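Local coordinates for Low molecular weight heat shock protein (Xanthomonas axonopodis pv. citri, PDB 3GLA), which is a small heat-shock protein of the alpha-crystallin family that probably acts as a chaperone, binding unfolding proteins and limiting their aggregation, at residues 20-25 and 39-44; 32-37 and 74-79; 81-86 and 90-95. One frame throughout, in Å; residues are numbered along the deposited sequence.

Interaction 1 of 3, residues 20-25 and 39-44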
# COMPACT_ATOMS: atom_id res chain seq x y z
N ALA B 20 2.54 3.33 7.54
CA ALA B 20 3.23 3.46 6.29
C ALA B 20 2.56 2.56 5.29
O ALA B 20 2.31 1.38 5.54
CB ALA B 20 4.68 3.04 6.49
N ASP B 21 2.35 3.08 4.13
CA ASP B 21 1.77 2.24 3.10
C ASP B 21 2.96 1.59 2.39
O ASP B 21 3.69 2.19 1.57
CB ASP B 21 1.07 3.16 2.12
CG ASP B 21 -0.37 3.43 2.55
OD1 ASP B 21 -0.78 2.92 3.58
OD2 ASP B 21 -0.98 4.25 1.83
N LEU B 22 3.07 0.30 2.70
CA LEU B 22 4.18 -0.50 2.13
C LEU B 22 3.60 -1.72 1.48
O LEU B 22 3.95 -2.84 1.85
CB LEU B 22 5.15 -0.85 3.30
CG LEU B 22 5.92 0.48 3.71
CD1 LEU B 22 6.56 0.07 5.06
CD2 LEU B 22 6.88 0.84 2.66
N PRO B 23 2.78 -1.50 0.46
CA PRO B 23 2.17 -2.71 -0.14
C PRO B 23 3.21 -3.56 -0.84
O PRO B 23 4.25 -3.13 -1.27
CB PRO B 23 1.23 -2.11 -1.16
CG PRO B 23 1.84 -0.74 -1.63
CD PRO B 23 2.37 -0.26 -0.22
N GLY B 24 3.00 -4.86 -0.67
CA GLY B 24 3.81 -5.77 -1.49
C GLY B 24 5.09 -6.19 -0.77
O GLY B 24 6.00 -6.72 -1.46
N ILE B 25 5.17 -5.91 0.52
CA ILE B 25 6.33 -6.28 1.34
C ILE B 25 5.83 -6.96 2.51
O ILE B 25 4.97 -6.53 3.23
CB ILE B 25 7.11 -5.04 1.83
CG1 ILE B 25 7.57 -4.30 0.67
CG2 ILE B 25 8.44 -5.60 2.49
CD1 ILE B 25 8.43 -3.02 1.08
N LEU B 39 13.08 8.26 13.45
CA LEU B 39 12.54 6.96 13.10
C LEU B 39 12.77 6.73 11.62
O LEU B 39 12.41 7.59 10.83
CB LEU B 39 11.04 7.02 13.42
CG LEU B 39 10.19 5.77 13.06
CD1 LEU B 39 10.71 4.50 13.83
CD2 LEU B 39 8.71 6.03 13.38
N SER B 40 13.30 5.57 11.27
CA SER B 40 13.70 5.24 9.88
C SER B 40 12.89 3.99 9.49
O SER B 40 12.69 3.05 10.26
CB SER B 40 15.20 4.82 9.93
OG SER B 40 15.56 4.14 8.79
N ILE B 41 12.39 4.00 8.27
CA ILE B 41 11.88 2.80 7.70
C ILE B 41 12.62 2.55 6.44
O ILE B 41 12.85 3.47 5.67
CB ILE B 41 10.34 2.84 7.40
CG1 ILE B 41 9.99 4.04 6.49
CG2 ILE B 41 9.60 2.91 8.71
CD1 ILE B 41 8.51 4.00 5.96
N ARG B 42 12.97 1.30 6.18
CA ARG B 42 13.74 1.07 5.01
C ARG B 42 13.44 -0.32 4.54
O ARG B 42 13.01 -1.17 5.33
CB ARG B 42 15.23 1.28 5.21
CG ARG B 42 15.74 0.29 5.91
CD ARG B 42 17.22 0.71 6.23
NE ARG B 42 17.97 1.19 5.12
CZ ARG B 42 19.03 1.99 5.26
NH1 ARG B 42 19.43 2.38 6.50
NH2 ARG B 42 19.68 2.40 4.17
N GLY B 43 13.62 -0.51 3.25
CA GLY B 43 13.35 -1.87 2.75
C GLY B 43 13.34 -1.74 1.22
O GLY B 43 13.86 -0.75 0.62
N GLU B 44 12.75 -2.78 0.62
CA GLU B 44 12.89 -2.87 -0.87
C GLU B 44 11.68 -3.64 -1.28
O GLU B 44 11.22 -4.55 -0.64
CB GLU B 44 14.16 -3.56 -1.34
CG GLU B 44 14.41 -3.56 -2.88
CD GLU B 44 15.86 -3.22 -3.41
OE1 GLU B 44 15.99 -3.27 -4.66
OE2 GLU B 44 16.81 -2.89 -2.65
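Ile41 meets Ala20 and Leu22 in a sparse, largely apolar contact between two sheets, where strand 15-21 and the turn after it face strand 38-45 across the buried centre of the chain. No hydrogen bond joins the two segments. Ile41 reaches across with its tip: its CD1 lies 4.0 Å from CB of Ala20, and 4.5 Å separates the same methyl from CD1 of Leu22. Its CG1 sits between the backbone N and the carbonyl carbon (chi1 56°), and the extended second torsion carries CD1 outward from the strand toward the facing sheet. The backbones stay well apart, with 8.8 Å between the CA atoms of Ala20 and Ile41, so at this end the two segments meet through side chains.

Further along, the partner changes from side chain to backbone. Ile25 lays its CD1 against the carbonyl O of Glu44 at 3.6 Å, while the Glu44 side chain starts away from the 20-25 segment, and its OE2 is hydrogen-bonded to OG of Ser65. The chain arrives at Ile25 through a type II turn from Leu22, in which Gly24 takes a positive phi (92°) at the third position, as is usual there. This turn brings Leu22 and Ile25 together onto Phe66 of strand 64-71, and both also pack on Ile30; Ile92 of strand 89-95 adds to the surroundings of Ile41. Asp21 forms a salt bridge through OD1 with Arg45 of the second subunit, placing the end of this strand at the dimer contact. Aliphatic side chains meeting between two antiparallel sheets are what a beta sandwich is built on, here the immunoglobulin-like sandwich of the alpha-crystallin domain.

Interaction 2 of 3, residues 32-37 and 74-79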
# COMPACT_ATOMS: atom_id res chain seq x y z
N VAL B 32 12.77 -1.27 10.61
CA VAL B 32 12.37 -0.09 11.36
C VAL B 32 13.45 0.12 12.36
O VAL B 32 13.79 -0.84 13.06
CB VAL B 32 11.11 -0.36 12.06
CG1 VAL B 32 10.58 0.79 12.81
CG2 VAL B 32 10.01 -0.70 11.01
N GLN B 33 13.94 1.34 12.47
CA GLN B 33 15.01 1.66 13.46
C GLN B 33 14.75 3.05 13.90
O GLN B 33 14.16 3.88 13.17
CB GLN B 33 16.34 1.67 12.72
CG GLN B 33 16.65 0.36 12.21
CD GLN B 33 18.13 0.22 11.93
OE1 GLN B 33 18.67 -0.88 12.03
NE2 GLN B 33 18.79 1.34 11.61
N MET B 34 15.10 3.37 15.15
CA MET B 34 14.98 4.73 15.56
C MET B 34 16.26 5.01 16.33
O MET B 34 16.64 4.22 17.22
CB MET B 34 13.73 4.93 16.40
CG MET B 34 13.49 6.38 16.72
SD MET B 34 12.06 6.63 17.50
CE MET B 34 12.32 8.29 18.07
N ASP B 35 16.95 6.05 15.98
CA ASP B 35 18.23 6.36 16.63
C ASP B 35 18.24 7.90 16.62
O ASP B 35 17.77 8.53 15.71
CB ASP B 35 19.40 5.78 15.84
CG ASP B 35 20.79 5.87 16.64
OD1 ASP B 35 20.83 5.74 17.91
OD2 ASP B 35 21.84 6.09 15.96
N LYS B 36 18.72 8.54 17.69
CA LYS B 36 18.84 9.99 17.71
C LYS B 36 17.55 10.72 17.43
O LYS B 36 17.56 11.83 16.83
CB LYS B 36 19.92 10.45 16.70
CG LYS B 36 21.36 10.05 17.05
CD LYS B 36 22.36 10.03 15.89
CE LYS B 36 23.66 9.34 16.38
NZ LYS B 36 24.50 8.71 15.30
N GLY B 37 16.44 10.14 17.86
CA GLY B 37 15.12 10.78 17.76
C GLY B 37 14.59 10.67 16.32
O GLY B 37 13.55 11.18 16.06
N ASP B 74 11.19 14.82 21.04
CA ASP B 74 12.02 14.24 22.05
C ASP B 74 11.30 13.36 22.97
O ASP B 74 11.93 12.46 23.60
CB ASP B 74 12.66 15.37 22.85
CG ASP B 74 13.90 15.88 22.17
OD1 ASP B 74 14.55 16.80 22.73
OD2 ASP B 74 14.28 15.34 21.09
N SER B 75 10.01 13.52 23.08
CA SER B 75 9.25 12.65 23.91
C SER B 75 9.19 11.18 23.42
O SER B 75 8.85 10.26 24.14
CB SER B 75 7.83 13.09 24.06
OG SER B 75 7.08 13.09 22.78
N ALA B 76 9.50 11.00 22.15
CA ALA B 76 9.25 9.64 21.64
C ALA B 76 10.36 8.76 22.19
O ALA B 76 11.51 9.12 22.19
CB ALA B 76 9.36 9.72 20.04
N ASP B 77 10.01 7.55 22.53
CA ASP B 77 11.04 6.66 23.10
C ASP B 77 11.39 5.54 22.10
O ASP B 77 10.61 4.64 21.94
CB ASP B 77 10.32 6.03 24.27
CG ASP B 77 11.25 5.15 25.11
OD1 ASP B 77 10.76 4.78 26.21
OD2 ASP B 77 12.36 4.82 24.69
N ALA B 78 12.56 5.66 21.52
CA ALA B 78 13.05 4.78 20.47
C ALA B 78 13.10 3.37 20.95
O ALA B 78 12.74 2.45 20.26
CB ALA B 78 14.44 5.24 20.06
N ASP B 79 13.35 3.22 22.24
CA ASP B 79 13.55 1.85 22.68
C ASP B 79 12.33 1.03 22.76
O ASP B 79 12.45 -0.22 22.92
CB ASP B 79 14.26 1.92 24.10
CG ASP B 79 15.58 2.55 24.02
OD1 ASP B 79 16.18 2.97 25.05
OD2 ASP B 79 16.27 2.65 22.93
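Met34, on strand 31-35, lies along the loop that leads from strand 64-71 toward strand 82-86 and touches Ala78 and Ala76 with every side-chain atom from CB to CE. Its CB starts the contact, 3.7 Å from CB of Ala78. CG, set anti to the backbone N (chi1 -173°), keeps the same company at 3.7 Å from that Ala78 methyl. The sulfur rests on both CA and CB of Ala78, with SD 3.6 Å from CA. Because the chain stays extended through its last two torsions, CE is carried beyond Ala78 and ends 3.8 Å from CB of Ala76. One thioether thus spans two alanines, whose methyls both point at the strand, while the CB of Asp77 between them points away.

That aspartate shapes the loop instead: its OD2 accepts from the backbone N of Asp79 at 3.1 Å, an Asx turn that opens into the short 3-10 segment starting at Ala78. The donor comes from above the carboxylate plane, 40° out of it, and the bond is bent, with an N-H...O angle of 141°. On the core side, Met34 also packs on Leu39, Leu72, Ile81 and Ile94, and Ala76 shares Ile94 with it, so the loop is drawn onto the edge of the hydrophobic interior between the sheets. No hydrogen bond crosses between the segments. The hold is by dispersion and burial of apolar surface, with close fit supplied by a flexible methionine against small alanines.

Interaction 3 of 3, residues 81-86 and 90-95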
# COMPACT_ATOMS: atom_id res chain seq x y z
N ILE B 81 9.79 0.92 20.56
CA ILE B 81 8.97 0.80 19.33
C ILE B 81 8.47 -0.56 19.10
O ILE B 81 9.18 -1.56 19.40
CB ILE B 81 9.87 1.16 18.19
CG1 ILE B 81 10.07 2.65 18.19
CG2 ILE B 81 9.17 0.76 16.79
CD1 ILE B 81 11.19 2.98 17.26
N THR B 82 7.25 -0.64 18.59
CA THR B 82 6.73 -1.93 18.09
C THR B 82 6.20 -1.67 16.68
O THR B 82 5.96 -0.49 16.29
CB THR B 82 5.58 -2.55 18.91
OG1 THR B 82 4.50 -1.62 18.95
CG2 THR B 82 6.03 -2.71 20.39
N ALA B 83 5.97 -2.74 15.92
CA ALA B 83 5.49 -2.46 14.52
C ALA B 83 4.70 -3.70 14.14
O ALA B 83 5.10 -4.81 14.54
CB ALA B 83 6.59 -2.32 13.66
N ALA B 84 3.62 -3.53 13.42
CA ALA B 84 2.84 -4.69 12.99
C ALA B 84 2.31 -4.21 11.64
O ALA B 84 2.04 -3.02 11.43
CB ALA B 84 1.77 -4.94 13.87
N GLY B 85 2.12 -5.20 10.74
CA GLY B 85 1.71 -4.83 9.39
C GLY B 85 0.45 -5.61 9.06
O GLY B 85 0.24 -6.76 9.58
N ARG B 86 -0.41 -5.02 8.28
CA ARG B 86 -1.60 -5.73 7.82
C ARG B 86 -2.02 -5.08 6.53
O ARG B 86 -2.03 -3.85 6.41
CB ARG B 86 -2.71 -5.50 8.87
CG ARG B 86 -3.99 -6.15 8.43
CD ARG B 86 -5.00 -6.03 9.62
NE ARG B 86 -5.73 -7.28 9.58
CZ ARG B 86 -6.85 -7.43 8.88
NH1 ARG B 86 -7.38 -6.38 8.26
NH2 ARG B 86 -7.47 -8.59 8.82
N LEU B 90 2.12 -0.72 7.40
CA LEU B 90 2.91 -1.06 8.63
C LEU B 90 2.58 -0.01 9.64
O LEU B 90 2.61 1.18 9.30
CB LEU B 90 4.39 -0.96 8.27
CG LEU B 90 5.29 -1.32 9.51
CD1 LEU B 90 5.16 -2.76 9.81
CD2 LEU B 90 6.74 -1.04 9.16
N GLU B 91 2.25 -0.43 10.85
CA GLU B 91 1.90 0.58 11.86
C GLU B 91 2.96 0.48 12.88
O GLU B 91 3.25 -0.64 13.42
CB GLU B 91 0.57 0.20 12.39
CG GLU B 91 0.22 1.16 13.62
CD GLU B 91 -1.18 0.89 14.13
OE1 GLU B 91 -1.37 1.13 15.33
OE2 GLU B 91 -2.00 0.41 13.38
N ILE B 92 3.64 1.58 13.11
CA ILE B 92 4.76 1.58 14.04
C ILE B 92 4.29 2.38 15.21
O ILE B 92 3.81 3.51 15.05
CB ILE B 92 5.88 2.30 13.44
CG1 ILE B 92 6.36 1.47 12.19
CG2 ILE B 92 7.06 2.32 14.43
CD1 ILE B 92 7.43 2.19 11.41
N ARG B 93 4.48 1.82 16.44
CA ARG B 93 4.02 2.58 17.61
C ARG B 93 5.23 2.90 18.39
O ARG B 93 6.12 2.08 18.61
CB ARG B 93 3.05 1.78 18.46
CG ARG B 93 1.79 1.46 17.71
CD ARG B 93 0.69 0.98 18.64
NE ARG B 93 -0.52 1.53 18.09
CZ ARG B 93 -1.26 2.43 18.70
NH1 ARG B 93 -2.35 2.91 18.09
NH2 ARG B 93 -0.94 2.86 19.93
N ILE B 94 5.33 4.16 18.82
CA ILE B 94 6.52 4.63 19.46
C ILE B 94 6.02 5.26 20.76
O ILE B 94 5.36 6.25 20.77
CB ILE B 94 7.21 5.67 18.71
CG1 ILE B 94 7.61 5.18 17.27
CG2 ILE B 94 8.54 6.08 19.38
CD1 ILE B 94 6.49 5.73 16.27
N PRO B 95 6.35 4.63 21.88
CA PRO B 95 5.78 5.19 23.11
C PRO B 95 6.47 6.43 23.47
O PRO B 95 7.59 6.71 23.05
CB PRO B 95 6.13 4.09 24.16
CG PRO B 95 7.26 3.34 23.60
CD PRO B 95 7.15 3.40 22.06
O HOH W 1 4.94 0.49 21.21
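Ile81 and Ile92 have the same first torsion, with CG2 anti to the backbone N (chi1 -75° and -66°), and this brings their CG2 methyls together at 3.5 Å as the two side chains cross obliquely. The CG1 branch of Ile81 lies alongside Ile94, pointing the same way and reaching CG1 of that residue at 3.6 Å. On the face that carries Ile92 and Leu90, Ala83 sets its CB beside CG1 of Ile92 and CD1 of Leu90. The face turns inward, where Ile92 and Leu90 pack on Val32 of strand 31-35.

Four backbone hydrogen bonds tie the strands. Thr82 and Arg93 form one hydrogen-bonded pair, closed by Arg93 N to Thr82 O at 2.7 Å and by the return bond from Thr82 N; Ala84 and Glu91 form the next. In the latter, Glu91 N reaches Ala84 O at 2.7 Å and almost straight, with an N-H...O angle of 174°.

The other face carries Thr82, Ala84, Glu91 and Arg93 and is mostly polar. Glu91 extends its chain so that OE1 lies in the plane of the Arg93 guanidinium, at its edge, 2.9 Å from NE, forming a salt bridge along one strand. Thr82 OG1 meets CB of Arg93 at 3.7 Å and also a water, 3.1 Å away, that bonds weakly to Arg93 O. Arg86 pairs with Asp26 of the second subunit. Adjacent antiparallel strands joined by a short connection form a beta hairpin; here strand 82-86 is the outermost strand, within this chain, of the four-stranded sheet of the alpha-crystallin sandwich.

How the interactions relate
The three contacts border a common hydrophobic interior between two sheets. Interactions 1 and 3, with centres about 11 Å apart, meet in the four-stranded sheet through Ala20 N and Leu90 O, 2.8 Å apart and probably hydrogen-bonded; across the sandwich, CG2 of Ile41 meets CD1 of Ile92 at 3.5 Å. Interactions 1 and 2 lie about 17 Å apart between centres but adjoin through the other sheet, where Ser40 N probably bonds to Gln33 O. Interaction 2 joins interaction 3 at the edge of the sandwich: CB of Met34 comes 3.3 Å from CD1 of Ile81, and Asp77 N probably bonds to Pro95 O, fastening the loop to the hairpin.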